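Local coordinates for ulvan Lyase-PL25 (Pseudoalteromonas sp. PLSV, PDB 5UAM), which cleaves ulvan, the sulfated cell-wall polysaccharide of green seaweeds, as a polysaccharide lyase with a beta-propeller fold, at residues F29-G35 with V55-P60; A39-H43 with A223-K227; I234-D238 with T304-H310; Q336-V340 with N372-L376; N380-V386 with R407-F413. All blocks are in the same frame, centred on the assembly; numbering follows the deposited sequence. Where two conformers were deposited one is given.

Interaction 1 (F29-G35 with V55-P60)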
# COMPACT_ATOMS: atom_id res chain seq x y z
N PHE A 29 20.38 -0.82 -4.58
CA PHE A 29 20.98 -0.86 -3.26
C PHE A 29 20.93 -2.24 -2.62
O PHE A 29 21.56 -2.44 -1.58
CB PHE A 29 20.32 0.17 -2.33
CG PHE A 29 18.87 -0.12 -2.01
CD1 PHE A 29 18.53 -0.97 -0.97
CD2 PHE A 29 17.85 0.47 -2.74
CE1 PHE A 29 17.21 -1.25 -0.69
CE2 PHE A 29 16.52 0.19 -2.46
CZ PHE A 29 16.20 -0.68 -1.44
N ALA A 30 20.20 -3.19 -3.22
CA ALA A 30 20.12 -4.56 -2.77
C ALA A 30 19.69 -5.42 -3.95
O ALA A 30 19.11 -4.92 -4.91
CB ALA A 30 19.12 -4.72 -1.62
N ASP A 31 19.99 -6.71 -3.87
CA ASP A 31 19.69 -7.61 -4.98
C ASP A 31 19.07 -8.93 -4.52
O ASP A 31 19.22 -9.95 -5.19
CB ASP A 31 20.94 -7.88 -5.82
CG ASP A 31 22.06 -8.52 -5.03
OD1 ASP A 31 21.89 -8.78 -3.83
OD2 ASP A 31 23.10 -8.78 -5.66
N ASN A 32 18.32 -8.91 -3.41
CA ASN A 32 17.75 -10.13 -2.84
C ASN A 32 16.24 -10.07 -2.66
O ASN A 32 15.69 -10.89 -1.92
CB ASN A 32 18.42 -10.47 -1.50
CG ASN A 32 18.16 -9.45 -0.43
OD1 ASN A 32 17.68 -8.35 -0.68
ND2 ASN A 32 18.48 -9.83 0.82
N GLY A 33 15.53 -9.19 -3.36
CA GLY A 33 14.08 -9.20 -3.26
C GLY A 33 13.50 -10.49 -3.81
O GLY A 33 14.09 -11.16 -4.65
N VAL A 34 12.30 -10.85 -3.32
CA VAL A 34 11.57 -12.01 -3.82
C VAL A 34 10.11 -11.65 -4.10
O VAL A 34 9.54 -10.73 -3.51
CB VAL A 34 11.61 -13.25 -2.89
CG1 VAL A 34 13.03 -13.58 -2.52
CG2 VAL A 34 10.76 -13.05 -1.66
N GLY A 35 9.52 -12.42 -5.02
CA GLY A 35 8.09 -12.28 -5.29
C GLY A 35 7.77 -10.90 -5.82
O GLY A 35 8.36 -10.45 -6.80
N VAL A 55 14.45 2.51 4.05
CA VAL A 55 13.72 1.77 3.02
C VAL A 55 13.54 0.33 3.47
O VAL A 55 14.43 -0.26 4.09
CB VAL A 55 14.44 1.84 1.66
CG1 VAL A 55 14.56 3.31 1.21
CG2 VAL A 55 15.82 1.19 1.72
N SER A 56 12.37 -0.24 3.17
CA SER A 56 12.09 -1.64 3.51
C SER A 56 11.39 -2.35 2.35
O SER A 56 10.64 -1.75 1.58
CB SER A 56 11.27 -1.76 4.79
OG SER A 56 9.93 -1.35 4.61
N TYR A 57 11.65 -3.65 2.26
CA TYR A 57 11.13 -4.47 1.17
C TYR A 57 11.17 -5.93 1.61
O TYR A 57 11.77 -6.28 2.62
CB TYR A 57 11.95 -4.26 -0.14
CG TYR A 57 13.37 -4.73 0.03
CD1 TYR A 57 14.32 -3.93 0.68
CD2 TYR A 57 13.75 -6.00 -0.38
CE1 TYR A 57 15.60 -4.40 0.91
CE2 TYR A 57 15.05 -6.48 -0.16
CZ TYR A 57 15.96 -5.67 0.49
OH TYR A 57 17.24 -6.13 0.70
N GLN A 58 10.54 -6.79 0.81
CA GLN A 58 10.47 -8.22 1.10
C GLN A 58 11.64 -8.95 0.45
O GLN A 58 11.81 -8.92 -0.78
CB GLN A 58 9.15 -8.73 0.56
CG GLN A 58 8.92 -10.18 0.71
CD GLN A 58 7.62 -10.57 0.07
OE1 GLN A 58 6.56 -10.43 0.66
NE2 GLN A 58 7.69 -11.00 -1.17
N GLY A 59 12.43 -9.63 1.28
CA GLY A 59 13.61 -10.35 0.86
C GLY A 59 13.44 -11.85 0.98
O GLY A 59 12.32 -12.37 1.01
N PRO A 60 14.55 -12.58 1.03
CA PRO A 60 14.49 -14.04 1.05
C PRO A 60 13.56 -14.57 2.13
O PRO A 60 13.47 -14.01 3.24
CB PRO A 60 15.95 -14.45 1.31
CG PRO A 60 16.74 -13.33 0.70
CD PRO A 60 15.94 -12.08 1.00

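Interaction 2 (A39-H43 with A223-K227)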
# COMPACT_ATOMS: atom_id res chain seq x y z
N ALA A 39 4.66 -2.89 -2.74
CA ALA A 39 3.34 -2.58 -3.29
C ALA A 39 2.86 -1.28 -2.66
O ALA A 39 3.26 -0.94 -1.55
CB ALA A 39 2.32 -3.67 -3.00
N ILE A 40 1.94 -0.60 -3.33
CA ILE A 40 1.43 0.66 -2.83
C ILE A 40 0.63 0.46 -1.55
O ILE A 40 0.61 1.36 -0.70
CB ILE A 40 0.64 1.36 -3.95
CG1 ILE A 40 1.64 1.97 -4.95
CG2 ILE A 40 -0.28 2.44 -3.40
CD1 ILE A 40 1.05 2.39 -6.24
N VAL A 41 -0.01 -0.69 -1.36
CA VAL A 41 -0.88 -0.86 -0.19
C VAL A 41 -0.08 -0.99 1.11
O VAL A 41 -0.54 -0.52 2.17
CB VAL A 41 -1.88 -1.99 -0.39
CG1 VAL A 41 -1.23 -3.33 -0.41
CG2 VAL A 41 -2.96 -1.92 0.72
N GLN A 42 1.08 -1.64 1.10
CA GLN A 42 1.92 -1.74 2.30
C GLN A 42 2.76 -0.48 2.37
O GLN A 42 3.82 -0.39 1.75
CB GLN A 42 2.81 -2.98 2.32
CG GLN A 42 2.08 -4.27 2.65
CD GLN A 42 1.53 -5.01 1.44
OE1 GLN A 42 1.76 -4.65 0.27
NE2 GLN A 42 0.81 -6.08 1.72
N HIS A 43 2.28 0.50 3.13
CA HIS A 43 2.92 1.80 3.14
C HIS A 43 2.84 2.40 4.54
O HIS A 43 1.89 2.14 5.29
CB HIS A 43 2.25 2.74 2.13
CG HIS A 43 0.90 3.20 2.56
ND1 HIS A 43 0.68 4.42 3.14
CD2 HIS A 43 -0.28 2.54 2.60
CE1 HIS A 43 -0.60 4.53 3.47
NE2 HIS A 43 -1.20 3.40 3.16
N ALA A 223 -8.91 -1.22 1.45
CA ALA A 223 -8.78 0.18 1.85
C ALA A 223 -7.33 0.63 1.80
O ALA A 223 -6.40 -0.17 1.95
CB ALA A 223 -9.32 0.40 3.27
N TRP A 224 -7.14 1.93 1.60
CA TRP A 224 -5.86 2.60 1.69
C TRP A 224 -6.05 3.83 2.57
O TRP A 224 -6.84 4.73 2.24
CB TRP A 224 -5.37 3.01 0.30
CG TRP A 224 -3.92 3.40 0.21
CD1 TRP A 224 -2.88 2.58 -0.17
CD2 TRP A 224 -3.33 4.68 0.47
NE1 TRP A 224 -1.70 3.28 -0.18
CE2 TRP A 224 -1.96 4.57 0.21
CE3 TRP A 224 -3.84 5.91 0.89
CZ2 TRP A 224 -1.08 5.64 0.37
CZ3 TRP A 224 -2.96 6.97 1.04
CH2 TRP A 224 -1.62 6.83 0.79
N ALA A 225 -5.33 3.84 3.69
CA ALA A 225 -5.41 4.92 4.65
C ALA A 225 -4.13 5.73 4.64
O ALA A 225 -3.03 5.16 4.63
CB ALA A 225 -5.61 4.36 6.06
N GLY A 226 -4.25 7.05 4.67
CA GLY A 226 -3.11 7.93 4.70
C GLY A 226 -3.41 9.19 5.49
O GLY A 226 -4.54 9.42 5.90
N LYS A 227 -2.38 10.00 5.69
CA LYS A 227 -2.56 11.27 6.37
C LYS A 227 -3.42 12.21 5.55
O LYS A 227 -3.33 12.27 4.31
CB LYS A 227 -1.22 11.93 6.58
CG LYS A 227 -0.55 11.50 7.83
CD LYS A 227 -1.11 12.26 9.02
CE LYS A 227 -0.17 12.15 10.20
NZ LYS A 227 1.15 12.79 9.95

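Interaction 3 (I234-D238 with T304-H310)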
# COMPACT_ATOMS: atom_id res chain seq x y z
N ILE A 234 -7.27 10.00 6.07
CA ILE A 234 -8.19 9.84 4.95
C ILE A 234 -8.08 8.42 4.42
O ILE A 234 -7.02 7.79 4.51
CB ILE A 234 -7.94 10.89 3.84
CG1 ILE A 234 -6.54 10.81 3.27
CG2 ILE A 234 -8.27 12.29 4.37
CD1 ILE A 234 -6.34 11.68 2.03
N VAL A 235 -9.19 7.89 3.94
CA VAL A 235 -9.26 6.48 3.54
C VAL A 235 -10.03 6.37 2.23
O VAL A 235 -11.20 6.79 2.16
CB VAL A 235 -9.93 5.62 4.62
CG1 VAL A 235 -9.88 4.14 4.22
CG2 VAL A 235 -9.27 5.86 5.98
N SER A 236 -9.41 5.77 1.20
CA SER A 236 -10.10 5.42 -0.02
C SER A 236 -10.22 3.90 -0.07
O SER A 236 -9.37 3.18 0.45
CB SER A 236 -9.40 5.95 -1.27
OG SER A 236 -8.08 5.47 -1.33
N TYR A 237 -11.29 3.42 -0.68
CA TYR A 237 -11.50 1.98 -0.64
C TYR A 237 -12.36 1.55 -1.82
O TYR A 237 -13.15 2.32 -2.34
CB TYR A 237 -12.14 1.54 0.68
CG TYR A 237 -13.34 2.30 1.21
CD1 TYR A 237 -13.20 3.53 1.84
CD2 TYR A 237 -14.61 1.72 1.18
CE1 TYR A 237 -14.28 4.18 2.39
CE2 TYR A 237 -15.69 2.36 1.73
CZ TYR A 237 -15.52 3.59 2.34
OH TYR A 237 -16.62 4.21 2.92
N ASP A 238 -12.17 0.30 -2.25
CA ASP A 238 -13.08 -0.32 -3.20
C ASP A 238 -13.77 -1.52 -2.56
O ASP A 238 -13.39 -2.00 -1.49
CB ASP A 238 -12.43 -0.65 -4.58
CG ASP A 238 -11.31 -1.71 -4.53
OD1 ASP A 238 -10.64 -1.89 -3.51
OD2 ASP A 238 -11.08 -2.35 -5.59
N THR A 304 -11.94 -3.34 -10.29
CA THR A 304 -11.00 -2.40 -9.69
C THR A 304 -9.89 -3.07 -8.91
O THR A 304 -9.96 -4.25 -8.52
CB THR A 304 -11.73 -1.41 -8.77
OG1 THR A 304 -12.56 -2.15 -7.87
CG2 THR A 304 -12.59 -0.47 -9.60
N PHE A 305 -8.84 -2.30 -8.69
CA PHE A 305 -7.76 -2.63 -7.78
C PHE A 305 -7.37 -1.30 -7.17
O PHE A 305 -7.06 -0.35 -7.89
CB PHE A 305 -6.58 -3.26 -8.53
CG PHE A 305 -5.44 -3.71 -7.64
CD1 PHE A 305 -5.51 -4.91 -6.97
CD2 PHE A 305 -4.31 -2.92 -7.50
CE1 PHE A 305 -4.45 -5.32 -6.15
CE2 PHE A 305 -3.27 -3.34 -6.70
CZ PHE A 305 -3.35 -4.52 -6.04
N ASN A 306 -7.46 -1.21 -5.86
CA ASN A 306 -7.38 0.08 -5.21
C ASN A 306 -5.99 0.71 -5.37
O ASN A 306 -4.97 0.04 -5.59
CB ASN A 306 -7.74 -0.05 -3.74
CG ASN A 306 -8.15 1.24 -3.12
OD1 ASN A 306 -8.72 2.10 -3.77
ND2 ASN A 306 -7.88 1.37 -1.83
N GLY A 307 -5.97 2.04 -5.27
CA GLY A 307 -4.77 2.83 -5.34
C GLY A 307 -4.54 3.57 -4.05
O GLY A 307 -4.32 2.93 -3.03
N SER A 308 -4.59 4.90 -4.07
CA SER A 308 -4.24 5.71 -2.91
C SER A 308 -5.02 7.01 -2.99
O SER A 308 -5.71 7.29 -3.97
CB SER A 308 -2.74 6.01 -2.90
OG SER A 308 -2.42 6.66 -4.14
N THR A 309 -4.91 7.82 -1.94
CA THR A 309 -5.62 9.09 -1.88
C THR A 309 -4.77 10.13 -1.18
O THR A 309 -4.04 9.83 -0.24
CB THR A 309 -7.01 8.91 -1.20
OG1 THR A 309 -7.70 10.16 -1.14
CG2 THR A 309 -6.88 8.38 0.20
N HIS A 310 -4.89 11.38 -1.65
CA HIS A 310 -4.16 12.51 -1.10
C HIS A 310 -5.01 13.76 -1.25
O HIS A 310 -5.79 13.89 -2.21
CB HIS A 310 -2.84 12.76 -1.86
CG HIS A 310 -1.93 11.58 -1.89
ND1 HIS A 310 -1.21 11.18 -0.79
CD2 HIS A 310 -1.63 10.71 -2.89
CE1 HIS A 310 -0.51 10.10 -1.11
NE2 HIS A 310 -0.74 9.81 -2.38
O HOH W 1 -7.92 4.66 -3.91

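Interaction 4 (Q336-V340 with N372-L376)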
# COMPACT_ATOMS: atom_id res chain seq x y z
N GLN A 336 -5.82 -0.32 -15.39
CA GLN A 336 -5.07 0.92 -15.57
C GLN A 336 -5.47 1.95 -14.52
O GLN A 336 -6.66 2.07 -14.18
CB GLN A 336 -5.37 1.52 -16.94
CG GLN A 336 -5.17 0.56 -18.11
CD GLN A 336 -6.29 -0.44 -18.27
OE1 GLN A 336 -7.46 -0.08 -18.22
NE2 GLN A 336 -5.94 -1.69 -18.51
N THR A 337 -4.50 2.71 -14.03
CA THR A 337 -4.77 3.77 -13.06
C THR A 337 -5.59 4.88 -13.70
O THR A 337 -5.30 5.32 -14.81
CB THR A 337 -3.47 4.38 -12.55
OG1 THR A 337 -2.46 3.38 -12.47
CG2 THR A 337 -3.66 5.01 -11.18
N ARG A 338 -6.60 5.35 -12.95
CA ARG A 338 -7.44 6.48 -13.31
C ARG A 338 -7.48 7.46 -12.15
O ARG A 338 -7.29 7.08 -10.99
CB ARG A 338 -8.86 6.03 -13.63
CG ARG A 338 -8.92 5.02 -14.76
CD ARG A 338 -9.45 3.66 -14.31
NE ARG A 338 -9.29 2.69 -15.38
CZ ARG A 338 -10.13 2.53 -16.40
NH1 ARG A 338 -11.21 3.29 -16.51
NH2 ARG A 338 -9.89 1.62 -17.32
N HIS A 339 -7.74 8.74 -12.46
CA HIS A 339 -7.70 9.79 -11.45
C HIS A 339 -9.10 10.34 -11.21
O HIS A 339 -9.82 10.65 -12.17
CB HIS A 339 -6.78 10.94 -11.88
CG HIS A 339 -6.45 11.84 -10.75
ND1 HIS A 339 -5.55 11.47 -9.77
CD2 HIS A 339 -6.95 13.04 -10.37
CE1 HIS A 339 -5.49 12.42 -8.86
NE2 HIS A 339 -6.32 13.39 -9.20
N VAL A 340 -9.46 10.48 -9.93
CA VAL A 340 -10.76 10.98 -9.49
C VAL A 340 -10.50 12.08 -8.47
O VAL A 340 -9.54 12.01 -7.71
CB VAL A 340 -11.55 9.83 -8.83
CG1 VAL A 340 -12.78 10.33 -8.07
CG2 VAL A 340 -11.92 8.79 -9.88
N ASN A 372 -3.23 20.58 -10.55
CA ASN A 372 -1.85 20.18 -10.81
C ASN A 372 -1.58 18.86 -10.10
O ASN A 372 -1.43 18.81 -8.87
CB ASN A 372 -0.89 21.26 -10.32
CG ASN A 372 0.58 20.91 -10.56
OD1 ASN A 372 0.96 19.74 -10.57
ND2 ASN A 372 1.41 21.94 -10.74
N ILE A 373 -1.54 17.77 -10.88
CA ILE A 373 -1.33 16.43 -10.36
C ILE A 373 -0.19 15.77 -11.12
O ILE A 373 -0.13 15.85 -12.35
CB ILE A 373 -2.61 15.61 -10.55
CG1 ILE A 373 -3.80 16.30 -9.86
CG2 ILE A 373 -2.43 14.19 -10.04
CD1 ILE A 373 -5.03 16.33 -10.72
N ARG A 374 0.72 15.11 -10.39
CA ARG A 374 1.84 14.39 -10.99
C ARG A 374 1.81 12.96 -10.48
O ARG A 374 1.81 12.74 -9.26
CB ARG A 374 3.19 14.96 -10.55
CG ARG A 374 3.61 16.29 -11.08
CD ARG A 374 4.89 16.70 -10.36
NE ARG A 374 6.09 16.13 -10.96
CZ ARG A 374 7.22 15.85 -10.31
NH1 ARG A 374 7.33 16.05 -9.00
NH2 ARG A 374 8.25 15.36 -10.97
N TYR A 375 1.81 11.99 -11.38
CA TYR A 375 1.96 10.59 -11.03
C TYR A 375 3.38 10.14 -11.34
O TYR A 375 3.94 10.53 -12.37
CB TYR A 375 1.04 9.70 -11.86
CG TYR A 375 -0.36 9.54 -11.31
CD1 TYR A 375 -1.32 10.51 -11.53
CD2 TYR A 375 -0.70 8.43 -10.57
CE1 TYR A 375 -2.59 10.37 -11.02
CE2 TYR A 375 -1.98 8.26 -10.06
CZ TYR A 375 -2.92 9.24 -10.28
OH TYR A 375 -4.19 9.07 -9.77
N LEU A 376 3.92 9.31 -10.47
CA LEU A 376 5.07 8.49 -10.82
C LEU A 376 4.49 7.09 -11.01
O LEU A 376 4.02 6.47 -10.05
CB LEU A 376 6.15 8.57 -9.74
CG LEU A 376 7.46 7.87 -10.06
CD1 LEU A 376 8.01 8.27 -11.42
CD2 LEU A 376 8.51 8.18 -8.98

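Interaction 5 (N380-V386 with R407-F413)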
# COMPACT_ATOMS: atom_id res chain seq x y z
N ASN A 380 4.33 -1.13 -18.80
CA ASN A 380 5.26 -1.81 -19.69
C ASN A 380 5.05 -1.35 -21.12
O ASN A 380 3.93 -1.04 -21.55
CB ASN A 380 5.20 -3.34 -19.56
CG ASN A 380 6.13 -3.88 -18.44
OD1 ASN A 380 6.19 -3.30 -17.34
ND2 ASN A 380 6.84 -4.97 -18.71
N GLN A 381 6.15 -1.28 -21.85
CA GLN A 381 6.13 -1.06 -23.29
C GLN A 381 6.82 -2.28 -23.87
O GLN A 381 8.02 -2.48 -23.65
CB GLN A 381 6.84 0.23 -23.71
CG GLN A 381 6.71 0.42 -25.23
CD GLN A 381 7.39 1.67 -25.76
OE1 GLN A 381 8.50 2.01 -25.36
NE2 GLN A 381 6.73 2.35 -26.69
N ASP A 382 6.06 -3.10 -24.58
CA ASP A 382 6.56 -4.38 -25.05
C ASP A 382 6.99 -5.12 -23.78
O ASP A 382 6.22 -5.16 -22.81
CB ASP A 382 7.64 -4.14 -26.09
CG ASP A 382 7.15 -3.31 -27.27
OD1 ASP A 382 6.02 -3.54 -27.74
OD2 ASP A 382 7.89 -2.41 -27.72
N ASN A 383 8.19 -5.69 -23.73
CA ASN A 383 8.64 -6.42 -22.56
C ASN A 383 9.50 -5.57 -21.63
O ASN A 383 10.15 -6.11 -20.73
CB ASN A 383 9.40 -7.67 -22.98
CG ASN A 383 8.50 -8.88 -23.05
OD1 ASN A 383 8.21 -9.40 -24.13
ND2 ASN A 383 8.03 -9.33 -21.89
N ASP A 384 9.50 -4.25 -21.82
CA ASP A 384 10.29 -3.35 -21.00
C ASP A 384 9.45 -2.74 -19.90
O ASP A 384 8.29 -2.39 -20.12
CB ASP A 384 10.85 -2.20 -21.83
CG ASP A 384 11.84 -2.67 -22.86
OD1 ASP A 384 12.11 -3.89 -22.93
OD2 ASP A 384 12.32 -1.80 -23.60
N ALA A 385 10.07 -2.57 -18.74
CA ALA A 385 9.45 -1.91 -17.61
C ALA A 385 9.81 -0.43 -17.63
O ALA A 385 10.98 -0.08 -17.80
CB ALA A 385 9.97 -2.54 -16.32
N VAL A 386 8.82 0.44 -17.44
CA VAL A 386 9.03 1.88 -17.45
C VAL A 386 8.48 2.46 -16.15
O VAL A 386 7.41 2.04 -15.68
CB VAL A 386 8.34 2.55 -18.67
CG1 VAL A 386 8.69 4.02 -18.72
CG2 VAL A 386 8.71 1.84 -19.98
N ARG A 407 14.10 2.58 -16.39
CA ARG A 407 13.56 1.76 -17.46
C ARG A 407 14.45 0.54 -17.59
O ARG A 407 15.67 0.68 -17.63
CB ARG A 407 13.54 2.55 -18.78
CG ARG A 407 12.81 1.82 -19.88
CD ARG A 407 12.66 2.67 -21.15
NE ARG A 407 11.97 1.89 -22.17
CZ ARG A 407 10.89 2.28 -22.84
NH1 ARG A 407 10.36 1.46 -23.73
NH2 ARG A 407 10.35 3.48 -22.64
N LYS A 408 13.84 -0.65 -17.58
CA LYS A 408 14.62 -1.88 -17.67
C LYS A 408 14.00 -2.84 -18.68
O LYS A 408 12.82 -3.17 -18.60
CB LYS A 408 14.73 -2.56 -16.30
CG LYS A 408 15.40 -1.70 -15.24
CD LYS A 408 16.88 -1.60 -15.47
CE LYS A 408 17.53 -0.74 -14.42
NZ LYS A 408 18.99 -0.60 -14.68
N ASP A 409 14.82 -3.31 -19.60
CA ASP A 409 14.36 -4.31 -20.55
C ASP A 409 14.07 -5.63 -19.84
O ASP A 409 14.73 -5.99 -18.85
CB ASP A 409 15.45 -4.58 -21.61
CG ASP A 409 15.98 -3.31 -22.24
OD1 ASP A 409 15.20 -2.54 -22.84
OD2 ASP A 409 17.20 -3.09 -22.18
N ASN A 410 13.11 -6.38 -20.39
CA ASN A 410 12.88 -7.76 -19.98
C ASN A 410 12.55 -7.87 -18.51
O ASN A 410 13.04 -8.76 -17.81
CB ASN A 410 14.08 -8.64 -20.36
CG ASN A 410 14.49 -8.46 -21.79
OD1 ASN A 410 15.66 -8.17 -22.10
ND2 ASN A 410 13.54 -8.66 -22.70
N ALA A 411 11.68 -6.98 -18.04
CA ALA A 411 11.37 -6.91 -16.62
C ALA A 411 10.01 -6.26 -16.46
O ALA A 411 9.42 -5.74 -17.40
CB ALA A 411 12.41 -6.07 -15.88
N SER A 412 9.50 -6.30 -15.22
CA SER A 412 8.36 -5.49 -14.82
C SER A 412 8.67 -4.95 -13.43
O SER A 412 9.47 -5.51 -12.70
CB SER A 412 7.04 -6.27 -14.80
OG SER A 412 7.06 -7.30 -13.83
N PHE A 413 8.04 -3.84 -13.09
CA PHE A 413 8.33 -3.18 -11.82
C PHE A 413 7.19 -3.37 -10.82
O PHE A 413 6.01 -3.25 -11.17
CB PHE A 413 8.52 -1.66 -11.98
CG PHE A 413 9.75 -1.25 -12.75
CD1 PHE A 413 10.93 -2.00 -12.70
CD2 PHE A 413 9.77 -0.07 -13.47
CE1 PHE A 413 12.06 -1.60 -13.39
CE2 PHE A 413 10.89 0.33 -14.19
CZ PHE A 413 12.06 -0.42 -14.13
O HOH W 2 6.24 -2.36 -14.88
O HOH W 3 7.40 4.11 -23.40

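Interaction 1 (F29-G35 with V55-P60)
Y57 and N32 each place CG between their own backbone N and carbonyl carbon (chi1 64° and 65°), which makes the two side chains cross at about a right angle. Y57 OH donates to N32 OD1 at 2.7 Å, in the carbonyl plane and on a lone pair. A30 CB sits 3.3 Å from the same Y57 OH. Beside it, F29 directs its ring edge at the face of Y57 in an offset edge-to-face pair, planes 74° apart, and F29 CZ reaches V55 CG2 at 3.7 Å. Farther along, V34 N donates to Q58 O (3.2 Å), and Q58 NE2 binds V34 O (3.0 Å) from above its carbonyl plane. That amide nitrogen also bonds N98, a probable substrate-binding residue. Strand 30-33 is an edge strand of a sheet whose other strands come from the C-terminal end of the chain, consistent with propeller ring closure; Y57 of strand 52-58, in another sheet, also touches M441 of strand 439-444, Y65 and P79.

Interaction 2 (A39-H43 with A223-K227)
V41, in an irregular loop, and W224, on strand 217-227, have the nearest CA atoms across the contact, 6.3 Å apart; side chains must therefore span the gap. W224 does most of this. Its CG stands anti to the backbone N (chi1 -165°), and the indole reaches across to the loop with its five-membered ring foremost. W224 NE1 donates to I40 O at 3.0 Å with an N-H...O angle of 155°; the oxygen lies close to the indole plane, but the nitrogen stands above the carbonyl plane of I40, off its lone pairs. I40 CG2 adds an apolar touch to W224 CD1 at 4.1 Å. H43 covers one indole face: its imidazole and the five-membered ring form an offset stack, centroids 3.9 Å apart and planes only 8° from parallel, with H43 CD2 3.2 Å from W224 NE1. Q166 holds H43 from outside the two segments by accepting a hydrogen bond from H43 NE2 through OE1, which probably helps to fix the rotation of the imidazole. V41 also lies beside Y164, the probable proton acceptor, so the loop side of the contact borders the likely active site. Close to the middle of the propeller, W224 extends from its strand to N306, S308 and T309 of strand 303-311, while its backbone pairs with S236 of strand 232-243 and Q166 of strand 165-169 touches its side chain.

Interaction 3 (I234-D238 with T304-H310)
D238 and T304 meet where two sheets of the beta-propeller face each other, strand 232-243 against strand 303-311. Over the two segments the axes approach to 6.5 Å at 157°, nearly antiparallel, yet no backbone-to-backbone hydrogen bond joins them: side chains make the link. T304 OG1 donates to D238 OD2 at 2.7 Å, using the anti lone pair of that oxygen, and R258 forms a salt bridge with the same atom. D238 OD1 rests 3.4 Å from N306 CB. N306, its CG anti to the backbone N (chi1 -159°), sends ND2 to S236 O at 3.3 Å, approaching from above the carbonyl plane. N306 OD1 is 2.7 Å from a water that also bonds S236 OG, so both ends of the amide have a partner, though the water has more acceptors nearby than protons. Beyond this polar cluster T309 CG2 packs 3.5 Å from S236 OG and 3.9 Å from I234 CG1. A leucine in place of D238 would probably leave T304 OG1 without its acceptor and take one carboxylate partner from R258. Here polar side chains bridge two neighbouring sheets of the propeller, beside a classic beta bulge in which G307 and S308 both face A320.

Interaction 4 (Q336-V340 with N372-L376)
H339 and Y375 form the hydrogen bond of this contact: H339 ND1 and Y375 OH are 2.8 Å apart in an almost straight line (177°), and either atom could be the donor. The hydroxyl oxygen lies in the imidazole plane, at its edge. H339 CG stands anti to the backbone N (chi1 -165°), which carries the ring across toward strand 373-381. Its second nitrogen, NE2, is hydrogen-bonded to H318 ND1, so both ring nitrogens have partners in this buried place. The aromatic geometry is rim to rim: the imidazole and phenol planes stand 89° apart, centroids 5.5 Å from each other, and neither ring covers the other's face. F365 of strand 362-367 meets the H339 ring edge-to-face.

The strands belong to separate four-stranded sheets of the propeller; their axes come no nearer than 10.5 Å, so the sheets pack through side chains without sharing a backbone bond here. Losing the imidazole to an alanine would probably leave Y375 OH and H318 each short of a polar partner and open a gap over I373.

Apolar contacts add to this. I373 CG2 makes a CH-pi contact over one face of the H339 ring, 4.1 Å from its centroid, while I373 CD1 approaches H339 CD2 at 3.8 Å. T337 CG2 touches Y375 CE2 at 3.8 Å.

Interaction 5 (N380-V386 with R407-F413)
A385 and K408 form a hydrogen-bonded antiparallel pair, A385 N to K408 O at 2.8 Å and K408 N to A385 O at 2.9 Å, at an end of the beta hairpin of strands 384-392 and 400-408. The chain enters it through a type II' turn from Q381 to D384. Past K408 the backbone turns away, and new bonds take over: A411 N donates to N383 O (3.2 Å) and, in one of two conformers of N380, ND2 donates to A411 O (3.0 Å) while a water joins N380 OD1 to F413 N. On the outer side R407, extended from CG to NE, lays its guanidinium beside the turn. R407 NH1 points in plane at a lone pair of Q381 OE1; the 2.5 Å separation is improbably short and its exact length doubtful. D384 OD2 makes a long salt bridge to R407 NH1 at 3.8 Å, carboxylate and guanidinium planes 88° apart. D384 OD2 also lies 3.1 Å from D409 OD1, two like charges that may raise the proton affinity of one carboxylate and that the nearby arginine probably softens. V386 CG2 lies over one face of the guanidinium, toward its rim. On the side of A385, strand 428-433 brings V430 and E432 against F413 and A411, respectively. A385 CB sits over the centre of the F413 ring, 3.5 Å from its centroid and 3° off the normal.

Interactions 1 to 4 are buried, whereas interaction 5 is partly exposed at the turns, its centre about 22 Å from that of the chain; the centre of interaction 2 lies closest, about 3 Å from that of the chain. Interactions 2 and 3 touch directly, through paired neighbouring strands and a shared tryptophan. Interactions 4 and 5 both use strand 373-381, one by a face and the other near its turn. Interactions 1 and 5 reach the two edge strands of one sheet. Chemistry differs with place: an offset ring stack in interaction 2, edge-to-face rings with hydrogen bonds in interaction 1, neutral or charge-assisted side-chain bonds between sheets in interactions 3 and 4, and backbone pairing with an arginine near carboxylates in interaction 5.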